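PDB 4F7K: laccase from Uncultured bacterium, which probably oxidises phenolic and related aromatic substrates while reducing dioxygen to water. Local coordinates for residues N166-V172 and Y256-I261. Sequence-based numbering, arbitrary orientation.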
loop_
_atom_site.group_PDB
_atom_site.type_symbol
_atom_site.label_atom_id
_atom_site.label_comp_id
_atom_site.label_asym_id
_atom_site.label_seq_id
_atom_site.Cartn_x
_atom_site.Cartn_y
_atom_site.Cartn_z
ATOM N N ASN A 166 -7.814 -18.470 3.264
ATOM C CA ASN A 166 -7.029 -19.587 3.732
ATOM C C ASN A 166 -5.494 -19.456 3.807
ATOM O O ASN A 166 -4.909 -19.825 4.823
ATOM C CB ASN A 166 -7.437 -20.895 3.035
ATOM C CG ASN A 166 -7.210 -22.075 3.925
ATOM O OD1 ASN A 166 -6.665 -21.914 5.016
ATOM N ND2 ASN A 166 -7.642 -23.264 3.503
ATOM N N PHE A 167 -4.847 -19.019 2.732
ATOM C CA PHE A 167 -3.397 -18.926 2.751
ATOM C C PHE A 167 -2.990 -17.461 2.660
ATOM O O PHE A 167 -3.215 -16.819 1.657
ATOM C CB PHE A 167 -2.758 -19.772 1.634
ATOM C CG PHE A 167 -1.291 -20.005 1.838
ATOM C CD1 PHE A 167 -0.846 -20.879 2.831
ATOM C CD2 PHE A 167 -0.345 -19.305 1.081
ATOM C CE1 PHE A 167 0.518 -21.069 3.051
ATOM C CE2 PHE A 167 1.018 -19.478 1.286
ATOM C CZ PHE A 167 1.459 -20.348 2.273
ATOM N N ALA A 168 -2.457 -16.930 3.750
ATOM C CA ALA A 168 -2.057 -15.527 3.833
ATOM C C ALA A 168 -0.599 -15.554 4.242
ATOM O O ALA A 168 -0.223 -16.408 5.008
ATOM C CB ALA A 168 -2.911 -14.811 4.853
ATOM N N ARG A 169 0.226 -14.684 3.663
ATOM C CA ARG A 169 1.628 -14.607 4.017
ATOM C C ARG A 169 2.108 -13.192 4.057
ATOM O O ARG A 169 1.658 -12.368 3.262
ATOM C CB ARG A 169 2.515 -15.316 2.993
ATOM C CG ARG A 169 2.868 -16.722 3.346
ATOM C CD ARG A 169 3.779 -17.274 2.286
ATOM N NE ARG A 169 5.142 -17.030 2.663
ATOM C CZ ARG A 169 6.196 -17.179 1.874
ATOM N NH1 ARG A 169 6.064 -17.601 0.599
ATOM N NH2 ARG A 169 7.394 -16.893 2.380
ATOM N N ALA A 170 3.043 -12.955 4.968
ATOM C CA ALA A 170 3.836 -11.750 5.041
ATOM C C ALA A 170 5.182 -12.033 4.366
ATOM O O ALA A 170 5.965 -12.795 4.862
ATOM C CB ALA A 170 4.060 -11.368 6.522
ATOM N N LEU A 171 5.430 -11.419 3.224
ATOM C CA LEU A 171 6.679 -11.591 2.503
ATOM C C LEU A 171 7.626 -10.512 2.944
ATOM O O LEU A 171 7.262 -9.336 2.943
ATOM C CB LEU A 171 6.448 -11.472 1.003
ATOM C CG LEU A 171 5.415 -12.482 0.479
ATOM C CD1 LEU A 171 5.038 -12.189 -0.951
ATOM C CD2 LEU A 171 5.954 -13.892 0.551
ATOM N N VAL A 172 8.839 -10.927 3.308
ATOM C CA VAL A 172 9.811 -10.053 3.913
ATOM C C VAL A 172 10.880 -9.774 2.873
ATOM O O VAL A 172 11.386 -10.693 2.230
ATOM C CB VAL A 172 10.443 -10.702 5.196
ATOM C CG1 VAL A 172 11.438 -9.779 5.819
ATOM C CG2 VAL A 172 9.345 -11.023 6.224
ATOM N N TYR A 256 -2.926 -16.956 13.631
ATOM C CA TYR A 256 -2.436 -17.484 12.365
ATOM C C TYR A 256 -1.061 -16.836 12.106
ATOM O O TYR A 256 -0.953 -15.611 12.104
ATOM C CB TYR A 256 -3.447 -17.122 11.258
ATOM C CG TYR A 256 -3.035 -17.573 9.876
ATOM C CD1 TYR A 256 -3.479 -18.793 9.374
ATOM C CD2 TYR A 256 -2.214 -16.789 9.078
ATOM C CE1 TYR A 256 -3.103 -19.226 8.132
ATOM C CE2 TYR A 256 -1.828 -17.221 7.808
ATOM C CZ TYR A 256 -2.283 -18.442 7.362
ATOM O OH TYR A 256 -1.950 -18.895 6.146
ATOM N N LEU A 257 -0.014 -17.623 11.889
ATOM C CA LEU A 257 1.303 -17.014 11.602
ATOM C C LEU A 257 1.469 -16.633 10.117
ATOM O O LEU A 257 1.541 -17.524 9.263
ATOM C CB LEU A 257 2.465 -17.928 12.062
ATOM C CG LEU A 257 3.909 -17.397 11.982
ATOM C CD1 LEU A 257 4.096 -16.165 12.867
ATOM C CD2 LEU A 257 4.925 -18.501 12.394
ATOM N N LEU A 258 1.504 -15.318 9.837
ATOM C CA LEU A 258 1.760 -14.751 8.482
ATOM C C LEU A 258 3.201 -14.953 8.007
ATOM O O LEU A 258 3.458 -15.191 6.825
ATOM C CB LEU A 258 1.447 -13.258 8.448
ATOM C CG LEU A 258 0.018 -12.855 8.820
ATOM C CD1 LEU A 258 -0.074 -11.326 9.032
ATOM C CD2 LEU A 258 -0.911 -13.298 7.712
ATOM N N GLY A 259 4.138 -14.841 8.942
ATOM C CA GLY A 259 5.540 -15.056 8.631
ATOM C C GLY A 259 6.391 -14.543 9.768
ATOM O O GLY A 259 5.866 -14.037 10.759
ATOM N N GLU A 260 7.706 -14.665 9.611
ATOM C CA GLU A 260 8.655 -14.284 10.650
ATOM C C GLU A 260 10.009 -13.853 10.104
ATOM O O GLU A 260 10.353 -14.113 8.951
ATOM C CB GLU A 260 8.810 -15.403 11.695
ATOM C CG GLU A 260 9.202 -16.758 11.136
ATOM C CD GLU A 260 8.900 -17.883 12.108
ATOM O OE1 GLU A 260 8.176 -17.646 13.103
ATOM O OE2 GLU A 260 9.404 -19.008 11.889
ATOM N N ILE A 261 10.751 -13.149 10.946
ATOM C CA ILE A 261 12.105 -12.740 10.640
ATOM C C ILE A 261 12.938 -13.499 11.666
ATOM O O ILE A 261 12.825 -13.243 12.863
ATOM C CB ILE A 261 12.276 -11.211 10.796
ATOM C CG1 ILE A 261 11.366 -10.483 9.803
ATOM C CG2 ILE A 261 13.724 -10.796 10.614
ATOM C CD1 ILE A 261 11.217 -9.030 10.066
#
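Leu258 O takes the backbone N-H of Ala170 in the shortest hydrogen bond of the contact (N to O 2.9 Å), the donor approaching from above the carbonyl plane, 58° out of it, and Arg169 CA adds a weaker CA-H...O contact to the same oxygen at 3.4 Å. Leu258 lies along two alanines, its CB 3.8 Å from Ala170 CB and its CD2 against Ala168 CB. Nearer the start of both segments, Tyr256 OH receives the backbone N-H of Ala168 in a nearly straight hydrogen bond (N to OH 3.1 Å). The ring extends from strand 256-261 with its CG opposite the backbone N (chi1 178°), a setting that carries the hydroxyl across to the edge of strand 167-173. Ala168 O lies in the plane of the ring at its edge, 3.3 Å from Tyr256 CE2, while Ala168 CB touches the same CE2. A phenylalanine at Tyr256 would probably keep the ring's contact with Ala168 but leave the Ala168 N-H without its hydroxyl partner. At the far end the side chains of Val172 and Ile261 cross at about a right angle, CG1 to CG1 4.0 Å. Strand 167-173 pairs on its other side with strand 131-140, while strand 256-261 is hydrogen-bonded to strand 245-249. The contact thus joins edge strands of two sheets through segments that run nearly parallel, consistent with the side of a cupredoxin-like beta sandwich, the fold from which multicopper oxidases are built.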